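Local coordinates for protein intimin (Escherichia coli, PDB 1F00) that anchors enteropathogenic bacteria to host cells as an adhesin, binding its receptor probably through the C-type lectin-like domain at its C-terminal end, at residues I21-K26 against V63-T68; T117-Y122 against V155-K160; Y122-L127 against N228-Y233. One frame throughout, in Å; residues are numbered along the deposited sequence.

Interaction 1 (I21-K26 against V63-T68); sequences ITYTVK and VTLTST
Tyr23 and Leu65 meet on the buried side of two antiparallel strands. CG of Tyr23 sits beside its own backbone N (chi1 -67°), and the ring runs obliquely from beside Val63, the register partner of Tyr23, toward Leu65. Its CE1 edge reaches Leu65 CB at 3.8 Å, close to the ring plane. Leu65 carries its CG on the side away from its N (chi1 -167°), and its CD1 branch comes to 3.6 Å from Tyr23 OH. At the root of the side chain, Tyr23 CB touches Val63 CG2 at 4.2 Å. The strands 21-29 and 60-66 are neighbours in one sheet of the first immunoglobulin-like domain of this fragment, a beta sandwich. Val91 and Phe93 of the facing sheet cover Ile21, Tyr23 and Leu65. Two hydrogen-bonded pairs, Ile21 with Leu65 and Tyr23 with Val63, flank the non-hydrogen-bonded pair Thr22 with Thr64. The Tyr23 N to Val63 O bond is 2.8 Å and nearly linear at the carbonyl (173°). The return bond, Val63 N to Tyr23 O, is longer at 3.2 Å. Thr22 and Thr64 lie on the other, partly exposed face. There the methyl CG2 of Thr64 packs on Thr22 CB at 3.9 Å.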
loop_
_atom_site.group_PDB
_atom_site.type_symbol
_atom_site.label_atom_id
_atom_site.label_comp_id
_atom_site.label_asym_id
_atom_site.label_seq_id
_atom_site.Cartn_x
_atom_site.Cartn_y
_atom_site.Cartn_z
ATOM N N ILE A 21 23.673 6.048 12.004
ATOM C CA ILE A 21 24.613 6.432 10.973
ATOM C C ILE A 21 25.947 6.526 11.697
ATOM O O ILE A 21 26.056 7.200 12.720
ATOM C CB ILE A 21 24.246 7.799 10.361
ATOM C CG1 ILE A 21 22.922 7.674 9.596
ATOM C CG2 ILE A 21 25.365 8.281 9.450
ATOM C CD1 ILE A 21 22.525 8.911 8.814
ATOM N N THR A 22 26.953 5.827 11.189
ATOM C CA THR A 22 28.254 5.861 11.829
ATOM C C THR A 22 29.217 6.782 11.094
ATOM O O THR A 22 29.392 6.693 9.878
ATOM C CB THR A 22 28.861 4.431 11.978
ATOM O OG1 THR A 22 30.284 4.518 12.127
ATOM C CG2 THR A 22 28.530 3.573 10.796
ATOM N N TYR A 23 29.808 7.694 11.857
ATOM C CA TYR A 23 30.765 8.649 11.323
ATOM C C TYR A 23 32.169 8.189 11.664
ATOM O O TYR A 23 32.440 7.757 12.786
ATOM C CB TYR A 23 30.524 10.039 11.921
ATOM C CG TYR A 23 29.223 10.678 11.500
ATOM C CD1 TYR A 23 28.015 10.300 12.083
ATOM C CD2 TYR A 23 29.198 11.651 10.503
ATOM C CE1 TYR A 23 26.814 10.878 11.683
ATOM C CE2 TYR A 23 28.009 12.231 10.096
ATOM C CZ TYR A 23 26.820 11.842 10.689
ATOM O OH TYR A 23 25.639 12.424 10.299
ATOM N N THR A 24 33.065 8.275 10.692
ATOM C CA THR A 24 34.438 7.873 10.919
ATOM C C THR A 24 35.383 9.004 10.537
ATOM O O THR A 24 35.338 9.510 9.417
ATOM C CB THR A 24 34.792 6.608 10.103
ATOM O OG1 THR A 24 33.873 5.553 10.424
ATOM C CG2 THR A 24 36.209 6.149 10.429
ATOM N N VAL A 25 36.218 9.420 11.484
ATOM C CA VAL A 25 37.186 10.477 11.222
ATOM C C VAL A 25 38.591 9.908 11.330
ATOM O O VAL A 25 38.814 8.884 11.977
ATOM C CB VAL A 25 37.063 11.653 12.224
ATOM C CG1 VAL A 25 35.741 12.367 12.036
ATOM C CG2 VAL A 25 37.201 11.145 13.650
ATOM N N LYS A 26 39.536 10.568 10.675
ATOM C CA LYS A 26 40.923 10.137 10.723
ATOM C C LYS A 26 41.753 11.359 11.079
ATOM O O LYS A 26 41.592 12.423 10.479
ATOM C CB LYS A 26 41.357 9.573 9.369
ATOM C CG LYS A 26 42.778 9.038 9.355
ATOM C CD LYS A 26 43.129 8.405 8.021
ATOM C CE LYS A 26 44.527 7.803 8.059
ATOM N NZ LYS A 26 44.899 7.131 6.786
ATOM N N VAL A 63 31.836 7.232 15.879
ATOM C CA VAL A 63 30.659 7.478 16.713
ATOM C C VAL A 63 29.407 7.257 15.863
ATOM O O VAL A 63 29.473 7.306 14.635
ATOM C CB VAL A 63 30.635 8.917 17.263
ATOM C CG1 VAL A 63 31.841 9.156 18.158
ATOM C CG2 VAL A 63 30.611 9.913 16.111
ATOM N N THR A 64 28.273 7.006 16.513
ATOM C CA THR A 64 27.022 6.778 15.795
ATOM C C THR A 64 25.967 7.821 16.142
ATOM O O THR A 64 25.980 8.397 17.231
ATOM C CB THR A 64 26.447 5.380 16.097
ATOM O OG1 THR A 64 26.253 5.237 17.507
ATOM C CG2 THR A 64 27.393 4.298 15.604
ATOM N N LEU A 65 25.051 8.052 15.206
ATOM C CA LEU A 65 23.984 9.035 15.379
ATOM C C LEU A 65 22.617 8.404 15.104
ATOM O O LEU A 65 22.455 7.655 14.142
ATOM C CB LEU A 65 24.198 10.204 14.404
ATOM C CG LEU A 65 23.444 11.538 14.517
ATOM C CD1 LEU A 65 23.574 12.277 13.194
ATOM C CD2 LEU A 65 21.977 11.336 14.822
ATOM N N THR A 66 21.644 8.719 15.952
ATOM C CA THR A 66 20.276 8.228 15.793
ATOM C C THR A 66 19.356 9.422 16.020
ATOM O O THR A 66 19.807 10.470 16.489
ATOM C CB THR A 66 19.934 7.140 16.825
ATOM O OG1 THR A 66 19.999 7.695 18.143
ATOM C CG2 THR A 66 20.915 5.984 16.723
ATOM N N SER A 67 18.076 9.280 15.691
ATOM C CA SER A 67 17.134 10.377 15.880
ATOM C C SER A 67 15.703 9.879 16.043
ATOM O O SER A 67 15.328 8.848 15.483
ATOM C CB SER A 67 17.214 11.342 14.692
ATOM O OG SER A 67 16.380 12.470 14.887
ATOM N N THR A 68 14.908 10.613 16.817
ATOM C CA THR A 68 13.513 10.248 17.034
ATOM C C THR A 68 12.607 11.131 16.184
ATOM O O THR A 68 11.401 10.903 16.099
ATOM C CB THR A 68 13.103 10.397 18.515
ATOM O OG1 THR A 68 13.249 11.762 18.923
ATOM C CG2 THR A 68 13.962 9.507 19.396
#

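Interaction 2 (T117-Y122 against V155-K160); sequences TVWLQY and VTLKEK
Leu157 pushes its CD1 methyl onto one face of the Trp119 indole. The methyl lies 3.5 Å from the centroid of the five-membered ring and only 8° off the ring normal, a CH-pi contact. The two side chains cross at about a right angle. On the same face, Leu157 CB sits over Trp119 CE3 at 3.7 Å. At the far edge of the indole, near its plane, Glu159 O is 3.3 Å from Trp119 CZ3. Trp119 NE1 is bonded to Pro116 O, which helps fix the ring. This tight part joins strand 118-120, in a sheet with strand 184-190 of the lectin-like domain, to the end of strand 154-157 in the preceding immunoglobulin-like domain. Trp224 of helix 214-224 also touches Leu157. One backbone bond, Tyr122 N to Leu157 O at 2.7 Å, ties the two segments; it is bent, with 139° at the hydrogen. Beyond it the contact loosens toward solvent. The Tyr122 ring offers its edge to Lys158 CG, 3.9 Å from Tyr122 CE2. The lysine chain then bends at chi3 (82°), and its NZ is held by Pro143 O. Water bridges Tyr122 OH to Glu159 OE2, donating to the carboxylate at 2.7 Å.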
loop_
_atom_site.group_PDB
_atom_site.type_symbol
_atom_site.label_atom_id
_atom_site.label_comp_id
_atom_site.label_asym_id
_atom_site.label_seq_id
_atom_site.Cartn_x
_atom_site.Cartn_y
_atom_site.Cartn_z
ATOM N N THR A 117 -14.417 -7.955 2.374
ATOM C CA THR A 117 -14.167 -9.385 2.212
ATOM C C THR A 117 -15.034 -9.953 1.094
ATOM O O THR A 117 -15.036 -11.160 0.844
ATOM C CB THR A 117 -14.452 -10.156 3.502
ATOM O OG1 THR A 117 -15.804 -9.925 3.905
ATOM C CG2 THR A 117 -13.503 -9.706 4.605
ATOM N N VAL A 118 -15.790 -9.067 0.448
ATOM C CA VAL A 118 -16.637 -9.414 -0.694
ATOM C C VAL A 118 -16.134 -8.467 -1.775
ATOM O O VAL A 118 -16.187 -7.246 -1.617
ATOM C CB VAL A 118 -18.129 -9.146 -0.411
ATOM C CG1 VAL A 118 -18.965 -9.522 -1.623
ATOM C CG2 VAL A 118 -18.573 -9.952 0.794
ATOM N N TRP A 119 -15.624 -9.018 -2.867
ATOM C CA TRP A 119 -15.059 -8.172 -3.911
ATOM C C TRP A 119 -15.797 -8.093 -5.225
ATOM O O TRP A 119 -16.059 -9.112 -5.862
ATOM C CB TRP A 119 -13.643 -8.618 -4.284
ATOM C CG TRP A 119 -12.620 -8.682 -3.206
ATOM C CD1 TRP A 119 -12.728 -8.242 -1.920
ATOM C CD2 TRP A 119 -11.299 -9.214 -3.343
ATOM N NE1 TRP A 119 -11.549 -8.470 -1.242
ATOM C CE2 TRP A 119 -10.655 -9.068 -2.095
ATOM C CE3 TRP A 119 -10.597 -9.802 -4.404
ATOM C CZ2 TRP A 119 -9.340 -9.491 -1.876
ATOM C CZ3 TRP A 119 -9.287 -10.223 -4.188
ATOM C CH2 TRP A 119 -8.675 -10.066 -2.930
ATOM N N LEU A 120 -16.119 -6.876 -5.639
ATOM C CA LEU A 120 -16.713 -6.691 -6.948
ATOM C C LEU A 120 -15.448 -6.883 -7.792
ATOM O O LEU A 120 -14.436 -6.229 -7.531
ATOM C CB LEU A 120 -17.222 -5.255 -7.106
ATOM C CG LEU A 120 -17.655 -4.831 -8.511
ATOM C CD1 LEU A 120 -18.814 -5.704 -8.982
ATOM C CD2 LEU A 120 -18.071 -3.360 -8.489
ATOM N N GLN A 121 -15.465 -7.778 -8.771
ATOM C CA GLN A 121 -14.254 -7.960 -9.572
ATOM C C GLN A 121 -13.862 -6.653 -10.249
ATOM O O GLN A 121 -14.703 -5.971 -10.840
ATOM C CB GLN A 121 -14.432 -9.043 -10.640
ATOM C CG GLN A 121 -13.094 -9.435 -11.267
ATOM C CD GLN A 121 -13.200 -10.509 -12.343
ATOM O OE1 GLN A 121 -12.317 -11.351 -12.469
ATOM N NE2 GLN A 121 -14.267 -10.469 -13.128
ATOM N N TYR A 122 -12.581 -6.312 -10.154
ATOM C CA TYR A 122 -12.045 -5.091 -10.740
ATOM C C TYR A 122 -12.469 -3.852 -9.965
ATOM O O TYR A 122 -12.383 -2.733 -10.462
ATOM C CB TYR A 122 -12.442 -4.993 -12.219
ATOM C CG TYR A 122 -11.926 -6.179 -13.007
ATOM C CD1 TYR A 122 -12.751 -6.876 -13.888
ATOM C CD2 TYR A 122 -10.623 -6.647 -12.815
ATOM C CE1 TYR A 122 -12.295 -8.018 -14.553
ATOM C CE2 TYR A 122 -10.157 -7.783 -13.472
ATOM C CZ TYR A 122 -10.997 -8.465 -14.337
ATOM O OH TYR A 122 -10.542 -9.591 -14.982
ATOM N N VAL A 155 -5.165 0.224 -5.996
ATOM C CA VAL A 155 -5.200 -1.215 -6.220
ATOM C C VAL A 155 -6.475 -1.670 -6.920
ATOM O O VAL A 155 -7.557 -1.159 -6.649
ATOM C CB VAL A 155 -5.100 -1.983 -4.882
ATOM C CG1 VAL A 155 -5.252 -3.494 -5.134
ATOM C CG2 VAL A 155 -3.763 -1.679 -4.206
ATOM N N THR A 156 -6.333 -2.632 -7.825
ATOM C CA THR A 156 -7.476 -3.193 -8.527
ATOM C C THR A 156 -7.542 -4.671 -8.153
ATOM O O THR A 156 -6.600 -5.417 -8.389
ATOM C CB THR A 156 -7.334 -3.061 -10.055
ATOM O OG1 THR A 156 -7.255 -1.674 -10.410
ATOM C CG2 THR A 156 -8.526 -3.692 -10.758
ATOM N N LEU A 157 -8.652 -5.080 -7.549
ATOM C CA LEU A 157 -8.838 -6.470 -7.141
ATOM C C LEU A 157 -9.274 -7.300 -8.347
ATOM O O LEU A 157 -10.226 -6.944 -9.038
ATOM C CB LEU A 157 -9.885 -6.533 -6.029
ATOM C CG LEU A 157 -9.508 -5.688 -4.806
ATOM C CD1 LEU A 157 -10.628 -5.725 -3.795
ATOM C CD2 LEU A 157 -8.210 -6.213 -4.187
ATOM N N LYS A 158 -8.592 -8.416 -8.591
ATOM C CA LYS A 158 -8.902 -9.234 -9.760
ATOM C C LYS A 158 -9.394 -10.661 -9.522
ATOM O O LYS A 158 -10.402 -11.072 -10.101
ATOM C CB LYS A 158 -7.678 -9.258 -10.671
ATOM C CG LYS A 158 -7.163 -7.862 -10.973
ATOM C CD LYS A 158 -5.729 -7.863 -11.452
ATOM C CE LYS A 158 -5.604 -8.185 -12.920
ATOM N NZ LYS A 158 -4.173 -8.052 -13.356
ATOM N N GLU A 159 -8.693 -11.423 -8.685
ATOM C CA GLU A 159 -9.095 -12.806 -8.426
ATOM C C GLU A 159 -8.981 -13.174 -6.949
ATOM O O GLU A 159 -8.193 -12.588 -6.205
ATOM C CB GLU A 159 -8.228 -13.767 -9.245
ATOM C CG GLU A 159 -8.273 -13.566 -10.764
ATOM C CD GLU A 159 -9.594 -13.993 -11.394
ATOM O OE1 GLU A 159 -10.378 -14.713 -10.738
ATOM O OE2 GLU A 159 -9.838 -13.620 -12.560
ATOM N N LYS A 160 -9.762 -14.165 -6.535
ATOM C CA LYS A 160 -9.740 -14.610 -5.154
ATOM C C LYS A 160 -8.379 -15.189 -4.781
ATOM O O LYS A 160 -7.872 -16.101 -5.430
ATOM C CB LYS A 160 -10.831 -15.650 -4.915
ATOM C CG LYS A 160 -12.235 -15.126 -5.164
ATOM C CD LYS A 160 -13.291 -16.192 -4.891
ATOM C CE LYS A 160 -13.322 -16.602 -3.431
ATOM N NZ LYS A 160 -14.358 -17.649 -3.187
HETATM O O HOH W 1 -8.676 -11.436 -13.693
#

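Interaction 3 (Y122-L127 against N228-Y233); sequences YGQVNL and NKYEYY
Tyr122 CA lies 6.5 Å from Tyr232 CA and Gly123 CA 6.1 Å from Tyr230 CA, and a water bridges the backbones of Tyr122 and Tyr232, donating to Tyr122 O and accepting from Tyr232 N. CD1 of Tyr122 sits over the centre of the Tyr232 ring, 3.6 Å from Tyr232 CG. The two planes are inclined at 44° and the centroids are 4.4 Å apart, so the pair is an oblique aromatic contact. Tyr232 has its CG anti to its N (chi1 -174°), which turns the ring toward Tyr122. At its edge, CD2 of Tyr232 stands over the Tyr233 ring. Gly123 lays its CA over one face of the Tyr230 ring, 4.3 Å from the centroid, as a CH-pi contact. Gln124 N is 3.2 Å from Tyr230 CD2. Gln124 OE1 lies at the edge of the Tyr230 ring, in its plane, and takes a weak 3.5 Å bond from Glu231 N. The NE2 of the same amide bonds to Thr156 OG1. Tyr233 N bonds back to Tyr230 O, closing the short 3-10 turn. The contact crosses between the second immunoglobulin-like domain and the lectin-like domain. Tyr230 OH bonds to Trp224 O at the end of helix 214-224 and to Gly108 N, while its ring touches Ile106 of strand 104-106. Tyr233 packs on Pro188 and Met190 of strand 184-190.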
loop_
_atom_site.group_PDB
_atom_site.type_symbol
_atom_site.label_atom_id
_atom_site.label_comp_id
_atom_site.label_asym_id
_atom_site.label_seq_id
_atom_site.Cartn_x
_atom_site.Cartn_y
_atom_site.Cartn_z
ATOM N N TYR A 122 -12.581 -6.312 -10.154
ATOM C CA TYR A 122 -12.045 -5.091 -10.740
ATOM C C TYR A 122 -12.469 -3.852 -9.965
ATOM O O TYR A 122 -12.383 -2.733 -10.462
ATOM C CB TYR A 122 -12.442 -4.993 -12.219
ATOM C CG TYR A 122 -11.926 -6.179 -13.007
ATOM C CD1 TYR A 122 -12.751 -6.876 -13.888
ATOM C CD2 TYR A 122 -10.623 -6.647 -12.815
ATOM C CE1 TYR A 122 -12.295 -8.018 -14.553
ATOM C CE2 TYR A 122 -10.157 -7.783 -13.472
ATOM C CZ TYR A 122 -10.997 -8.465 -14.337
ATOM O OH TYR A 122 -10.542 -9.591 -14.982
ATOM N N GLY A 123 -12.938 -4.069 -8.740
ATOM C CA GLY A 123 -13.290 -2.954 -7.885
ATOM C C GLY A 123 -11.939 -2.335 -7.564
ATOM O O GLY A 123 -10.913 -3.019 -7.665
ATOM N N GLN A 124 -11.916 -1.062 -7.185
ATOM C CA GLN A 124 -10.652 -0.400 -6.893
ATOM C C GLN A 124 -10.616 0.338 -5.556
ATOM O O GLN A 124 -11.601 0.945 -5.142
ATOM C CB GLN A 124 -10.322 0.570 -8.030
ATOM C CG GLN A 124 -10.155 -0.119 -9.373
ATOM C CD GLN A 124 -10.100 0.855 -10.527
ATOM O OE1 GLN A 124 -11.045 1.613 -10.760
ATOM N NE2 GLN A 124 -8.995 0.840 -11.261
ATOM N N VAL A 125 -9.469 0.270 -4.884
ATOM C CA VAL A 125 -9.289 0.948 -3.607
ATOM C C VAL A 125 -7.973 1.722 -3.622
ATOM O O VAL A 125 -7.046 1.375 -4.359
ATOM C CB VAL A 125 -9.272 -0.047 -2.420
ATOM C CG1 VAL A 125 -10.556 -0.856 -2.407
ATOM C CG2 VAL A 125 -8.052 -0.969 -2.507
ATOM N N ASN A 126 -7.904 2.789 -2.832
ATOM C CA ASN A 126 -6.684 3.583 -2.756
ATOM C C ASN A 126 -5.953 3.317 -1.444
ATOM O O ASN A 126 -6.538 3.427 -0.366
ATOM C CB ASN A 126 -6.985 5.084 -2.850
ATOM C CG ASN A 126 -7.501 5.500 -4.220
ATOM O OD1 ASN A 126 -7.034 5.019 -5.251
ATOM N ND2 ASN A 126 -8.459 6.421 -4.231
ATOM N N LEU A 127 -4.679 2.953 -1.539
ATOM C CA LEU A 127 -3.865 2.718 -0.350
ATOM C C LEU A 127 -3.024 3.968 -0.137
ATOM O O LEU A 127 -2.463 4.511 -1.091
ATOM C CB LEU A 127 -2.924 1.523 -0.541
ATOM C CG LEU A 127 -3.523 0.145 -0.837
ATOM C CD1 LEU A 127 -2.439 -0.910 -0.655
ATOM C CD2 LEU A 127 -4.692 -0.141 0.090
ATOM N N ASN A 228 -20.333 1.360 -11.875
ATOM C CA ASN A 228 -19.775 2.132 -12.978
ATOM C C ASN A 228 -18.857 3.273 -12.563
ATOM O O ASN A 228 -18.492 4.116 -13.380
ATOM C CB ASN A 228 -20.887 2.643 -13.903
ATOM C CG ASN A 228 -21.847 3.586 -13.213
ATOM O OD1 ASN A 228 -22.680 4.210 -13.866
ATOM N ND2 ASN A 228 -21.743 3.695 -11.898
ATOM N N LYS A 229 -18.487 3.296 -11.286
ATOM C CA LYS A 229 -17.564 4.303 -10.778
ATOM C C LYS A 229 -16.167 3.737 -10.995
ATOM O O LYS A 229 -15.168 4.450 -10.908
ATOM C CB LYS A 229 -17.796 4.549 -9.287
ATOM C CG LYS A 229 -18.988 5.438 -8.996
ATOM C CD LYS A 229 -18.738 6.853 -9.485
ATOM C CE LYS A 229 -19.934 7.741 -9.188
ATOM N NZ LYS A 229 -20.333 7.637 -7.755
ATOM N N TYR A 230 -16.116 2.438 -11.279
ATOM C CA TYR A 230 -14.858 1.753 -11.518
ATOM C C TYR A 230 -14.574 1.658 -13.013
ATOM O O TYR A 230 -15.458 1.349 -13.811
ATOM C CB TYR A 230 -14.887 0.369 -10.863
ATOM C CG TYR A 230 -15.158 0.479 -9.379
ATOM C CD1 TYR A 230 -16.449 0.335 -8.873
ATOM C CD2 TYR A 230 -14.145 0.860 -8.500
ATOM C CE1 TYR A 230 -16.726 0.582 -7.526
ATOM C CE2 TYR A 230 -14.411 1.109 -7.157
ATOM C CZ TYR A 230 -15.703 0.974 -6.678
ATOM O OH TYR A 230 -15.967 1.274 -5.364
ATOM N N GLU A 231 -13.328 1.954 -13.367
ATOM C CA GLU A 231 -12.855 1.958 -14.746
ATOM C C GLU A 231 -13.426 0.847 -15.616
ATOM O O GLU A 231 -13.931 1.098 -16.712
ATOM C CB GLU A 231 -11.323 1.872 -14.745
ATOM C CG GLU A 231 -10.662 1.964 -16.105
ATOM C CD GLU A 231 -11.000 3.254 -16.831
ATOM O OE1 GLU A 231 -11.132 4.301 -16.158
ATOM O OE2 GLU A 231 -11.120 3.220 -18.077
ATOM N N TYR A 232 -13.351 -0.382 -15.122
ATOM C CA TYR A 232 -13.826 -1.538 -15.868
ATOM C C TYR A 232 -15.290 -1.490 -16.308
ATOM O O TYR A 232 -15.622 -1.972 -17.384
ATOM C CB TYR A 232 -13.596 -2.808 -15.050
ATOM C CG TYR A 232 -13.916 -4.084 -15.792
ATOM C CD1 TYR A 232 -13.012 -4.638 -16.697
ATOM C CD2 TYR A 232 -15.116 -4.755 -15.570
ATOM C CE1 TYR A 232 -13.295 -5.845 -17.355
ATOM C CE2 TYR A 232 -15.410 -5.955 -16.223
ATOM C CZ TYR A 232 -14.497 -6.492 -17.108
ATOM O OH TYR A 232 -14.775 -7.693 -17.713
ATOM N N TYR A 233 -16.163 -0.927 -15.478
ATOM C CA TYR A 233 -17.590 -0.870 -15.808
ATOM C C TYR A 233 -18.081 0.537 -16.161
ATOM O O TYR A 233 -19.289 0.776 -16.230
ATOM C CB TYR A 233 -18.435 -1.388 -14.631
ATOM C CG TYR A 233 -17.987 -2.713 -14.045
ATOM C CD1 TYR A 233 -17.061 -2.760 -13.002
ATOM C CD2 TYR A 233 -18.502 -3.919 -14.523
ATOM C CE1 TYR A 233 -16.658 -3.981 -12.443
ATOM C CE2 TYR A 233 -18.108 -5.144 -13.977
ATOM C CZ TYR A 233 -17.184 -5.166 -12.937
ATOM O OH TYR A 233 -16.788 -6.374 -12.402
HETATM O O HOH W 2 -11.839 -1.167 -12.782
#

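From the N terminus, interaction 1 comes first. It closes the loop between 21-26 and 63-68 within the first immunoglobulin-like domain of the fragment, before the other two open. Its centre is about 47 Å from the centre of each. Interaction 2 next brings 155-160 back to 117-122. Interaction 3 starts at Tyr122, which the two share, and closes only at 228-233, so the two cross along the chain. Their centres are about 9 Å apart. Strands 124-130 and 154-157 are neighbours in one sheet, and Gln121 O bonds to Tyr233 OH. Together interactions 2 and 3 fasten the second immunoglobulin-like domain to the lectin-like domain.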